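Local structure of transcriptional activator ToxR (Vibrio vulnificus, 6UTC) at residues A[58-63]-A[75-80]. The protein activates transcription from the inner membrane; its periplasmic domain, described here, interacts with ToxS and bile salts and probably acts as a sensor. Numbering follows the deposited sequence. Where two conformers were deposited one is given.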
ATOM      1  N   SER A  58     -13.941   1.059  -7.368  0.74 25.09           N
ATOM      2  CA  SER A  58     -13.052  -0.001  -6.910  0.74 23.78           C
ATOM      3  C   SER A  58     -11.667   0.492  -6.507  0.74 21.84           C
ATOM      4  O   SER A  58     -10.837  -0.325  -6.104  0.74 21.89           O
ATOM      5  CB  SER A  58     -12.931  -1.098  -7.970  0.74 24.62           C
ATOM      6  OG  SER A  58     -14.128  -1.850  -8.049  0.74 27.47           O
ATOM      7  N   ALA A  59     -11.391   1.785  -6.613  1.00 22.00           N
ATOM      8  CA  ALA A  59     -10.102   2.287  -6.159  1.00 19.99           C
ATOM      9  C   ALA A  59      -9.993   2.072  -4.653  1.00 19.49           C
ATOM     10  O   ALA A  59     -10.981   2.233  -3.929  1.00 18.35           O
ATOM     11  CB  ALA A  59      -9.967   3.778  -6.460  1.00 25.08           C
ATOM     12  N   PRO A  60      -8.825   1.688  -4.146  1.00 17.40           N
ATOM     13  CA  PRO A  60      -8.707   1.503  -2.701  1.00 16.69           C
ATOM     14  C   PRO A  60      -8.805   2.847  -2.010  1.00 17.07           C
ATOM     15  O   PRO A  60      -8.409   3.883  -2.553  1.00 19.79           O
ATOM     16  CB  PRO A  60      -7.307   0.900  -2.539  1.00 17.21           C
ATOM     17  CG  PRO A  60      -6.550   1.457  -3.701  1.00 18.40           C
ATOM     18  CD  PRO A  60      -7.542   1.461  -4.834  1.00 19.05           C
ATOM     19  N   VAL A  61      -9.374   2.819  -0.804  0.61 14.40           N
ATOM     20  CA  VAL A  61      -9.433   4.000   0.050  0.61 17.07           C
ATOM     21  C   VAL A  61      -8.071   4.260   0.672  0.61 16.65           C
ATOM     22  O   VAL A  61      -7.587   5.399   0.731  0.61 14.22           O
ATOM     23  CB  VAL A  61     -10.509   3.800   1.139  0.61 16.83           C
ATOM     24  CG1 VAL A  61     -10.555   5.005   2.076  0.61 20.08           C
ATOM     25  CG2 VAL A  61     -11.883   3.519   0.526  0.61 17.90           C
ATOM     26  N   LYS A  62      -7.427   3.203   1.140  1.00 15.56           N
ATOM     27  CA  LYS A  62      -6.202   3.350   1.891  1.00 15.04           C
ATOM     28  C   LYS A  62      -5.371   2.109   1.693  1.00 15.88           C
ATOM     29  O   LYS A  62      -5.859   1.062   1.249  1.00 14.75           O
ATOM     30  CB  LYS A  62      -6.474   3.592   3.376  1.00 19.96           C
ATOM     31  CG  LYS A  62      -7.338   2.567   4.028  1.00 19.79           C
ATOM     32  CD  LYS A  62      -7.964   3.172   5.282  1.00 23.31           C
ATOM     33  CE  LYS A  62      -9.020   2.270   5.885  1.00 34.49           C
ATOM     34  NZ  LYS A  62      -9.691   2.967   7.018  1.00 38.13           N
ATOM     35  N   VAL A  63      -4.097   2.257   2.006  1.00 14.49           N
ATOM     36  CA  VAL A  63      -3.158   1.151   2.046  1.00 13.78           C
ATOM     37  C   VAL A  63      -2.380   1.274   3.345  1.00 14.03           C
ATOM     38  O   VAL A  63      -1.868   2.355   3.675  1.00 15.01           O
ATOM     39  CB  VAL A  63      -2.252   1.071   0.795  1.00 14.46           C
ATOM     40  CG1 VAL A  63      -1.375   2.283   0.637  1.00 18.39           C
ATOM     41  CG2 VAL A  63      -1.423  -0.210   0.809  1.00 16.65           C
ATOM     42  N   LEU A  75       1.862  -4.485   2.510  1.00 12.81           N
ATOM     43  CA  LEU A  75       0.892  -3.462   2.129  1.00 12.68           C
ATOM     44  C   LEU A  75      -0.496  -4.082   2.125  1.00 14.20           C
ATOM     45  O   LEU A  75      -0.733  -5.076   1.430  1.00 15.53           O
ATOM     46  CB  LEU A  75       1.202  -2.909   0.740  1.00 13.55           C
ATOM     47  CG  LEU A  75       2.500  -2.119   0.630  1.00 13.06           C
ATOM     48  CD1 LEU A  75       2.811  -1.777  -0.822  1.00 17.65           C
ATOM     49  CD2 LEU A  75       2.438  -0.857   1.468  1.00 15.50           C
ATOM     50  N   ASN A  76      -1.404  -3.502   2.891  1.00 12.86           N
ATOM     51  CA  ASN A  76      -2.781  -3.974   2.962  1.00 13.29           C
ATOM     52  C   ASN A  76      -3.672  -2.933   2.293  1.00 12.61           C
ATOM     53  O   ASN A  76      -3.871  -1.838   2.836  1.00 14.28           O
ATOM     54  CB  ASN A  76      -3.182  -4.225   4.413  1.00 15.44           C
ATOM     55  CG  ASN A  76      -2.853  -5.640   4.860  1.00 19.56           C
ATOM     56  OD1 ASN A  76      -3.547  -6.589   4.491  1.00 22.87           O
ATOM     57  ND2 ASN A  76      -1.787  -5.796   5.609  1.00 23.75           N
ATOM     58  N   TYR A  77      -4.180  -3.272   1.114  1.00 13.19           N
ATOM     59  CA  TYR A  77      -5.083  -2.395   0.379  1.00 12.61           C
ATOM     60  C   TYR A  77      -6.502  -2.598   0.872  1.00 13.43           C
ATOM     61  O   TYR A  77      -7.011  -3.729   0.866  1.00 15.41           O
ATOM     62  CB  TYR A  77      -5.005  -2.720  -1.107  1.00 14.58           C
ATOM     63  CG  TYR A  77      -3.784  -2.147  -1.778  1.00 13.65           C
ATOM     64  CD1 TYR A  77      -3.794  -0.857  -2.269  1.00 16.84           C
ATOM     65  CD2 TYR A  77      -2.622  -2.891  -1.903  1.00 16.94           C
ATOM     66  CE1 TYR A  77      -2.683  -0.311  -2.881  1.00 16.10           C
ATOM     67  CE2 TYR A  77      -1.497  -2.353  -2.518  1.00 19.67           C
ATOM     68  CZ  TYR A  77      -1.548  -1.067  -3.008  1.00 16.94           C
ATOM     69  OH  TYR A  77      -0.433  -0.522  -3.619  1.00 18.23           O
ATOM     70  N   ILE A  78      -7.134  -1.515   1.297  0.52 12.25           N
ATOM     71  CA  ILE A  78      -8.485  -1.547   1.832  0.52 12.74           C
ATOM     72  C   ILE A  78      -9.392  -0.774   0.889  0.52 13.76           C
ATOM     73  O   ILE A  78      -9.080   0.360   0.496  0.52 12.28           O
ATOM     74  CB  ILE A  78      -8.532  -0.986   3.262  0.52 12.96           C
ATOM     75  CG1 ILE A  78      -7.690  -1.873   4.188  0.52 15.51           C
ATOM     76  CG2 ILE A  78      -9.976  -0.899   3.751  0.52 14.62           C
ATOM     77  CD1 ILE A  78      -7.376  -1.263   5.539  0.52 16.71           C
ATOM     78  N   HIS A  79     -10.485  -1.407   0.503  1.00 13.02           N
ATOM     79  CA  HIS A  79     -11.468  -0.824  -0.396  1.00 14.23           C
ATOM     80  C   HIS A  79     -12.695  -0.360   0.379  1.00 13.05           C
ATOM     81  O   HIS A  79     -12.841  -0.600   1.576  1.00 14.58           O
ATOM     82  CB  HIS A  79     -11.837  -1.852  -1.467  1.00 13.38           C
ATOM     83  CG  HIS A  79     -10.705  -2.166  -2.388  1.00 13.72           C
ATOM     84  ND1 HIS A  79     -10.622  -1.662  -3.667  1.00 15.86           N
ATOM     85  CD2 HIS A  79      -9.580  -2.892  -2.194  1.00 14.38           C
ATOM     86  CE1 HIS A  79      -9.496  -2.075  -4.224  1.00 17.15           C
ATOM     87  NE2 HIS A  79      -8.843  -2.816  -3.351  1.00 15.17           N
ATOM     88  N   THR A  80     -13.593   0.327  -0.325  1.00 16.26           N
ATOM     89  CA  THR A  80     -14.893   0.589   0.267  1.00 16.43           C
ATOM     90  C   THR A  80     -15.573  -0.743   0.575  1.00 17.12           C
ATOM     91  O   THR A  80     -15.272  -1.775  -0.033  1.00 15.83           O
ATOM     92  CB  THR A  80     -15.765   1.402  -0.695  1.00 18.21           C
ATOM     93  OG1 THR A  80     -16.011   0.634  -1.872  1.00 19.62           O
ATOM     94  CG2 THR A  80     -15.095   2.727  -1.069  1.00 20.61           C
TER
HETATM   95  O   HOH W   1     -12.978   0.535  -3.319  1.00 19.13           O
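Lys62 and Ile78 form an antiparallel hydrogen-bonded pair, with Ile78 N giving a nearly straight bond (176°) to Lys62 O at 2.9 Å. Val61, one residue before, faces Ile78 as well, making a classic beta bulge: Ile78 O accepts from Val61 N at 2.8 Å and, more weakly, from Lys62 N. Val63 and Tyr77 follow as a non-hydrogen-bonded pair, and their side chains share a face of the sheet. With CG2 anti to the backbone N, Val63 sets that methyl over the centre of the Tyr77 ring, 3.7 Å from its centroid, a CH-pi contact. Pro60 CG meets that ring at its edge, 3.9 Å from Tyr77 CD1, while Pro60 CB lies over a face of the His79 imidazole. His79 ND1 makes a weak, bent bond to Ser58 O, and a water joins Ala59 O, His79 ND1 and Thr80 N. On the other face, the extended Lys62 chain crosses Ile78, Lys62 CE 3.9 Å from Ile78 CD1. The contact lies at the open end of the hairpin of strands 62-67 and 72-78, between strands 25-30 and 88-93. Helix 40-52 packs on the Tyr77 face: Tyr50 stacks on Tyr77 and hydrogen-bonds His79 NE2, and Tyr77 also touches Cys46, disulfide-bonded to Cys103.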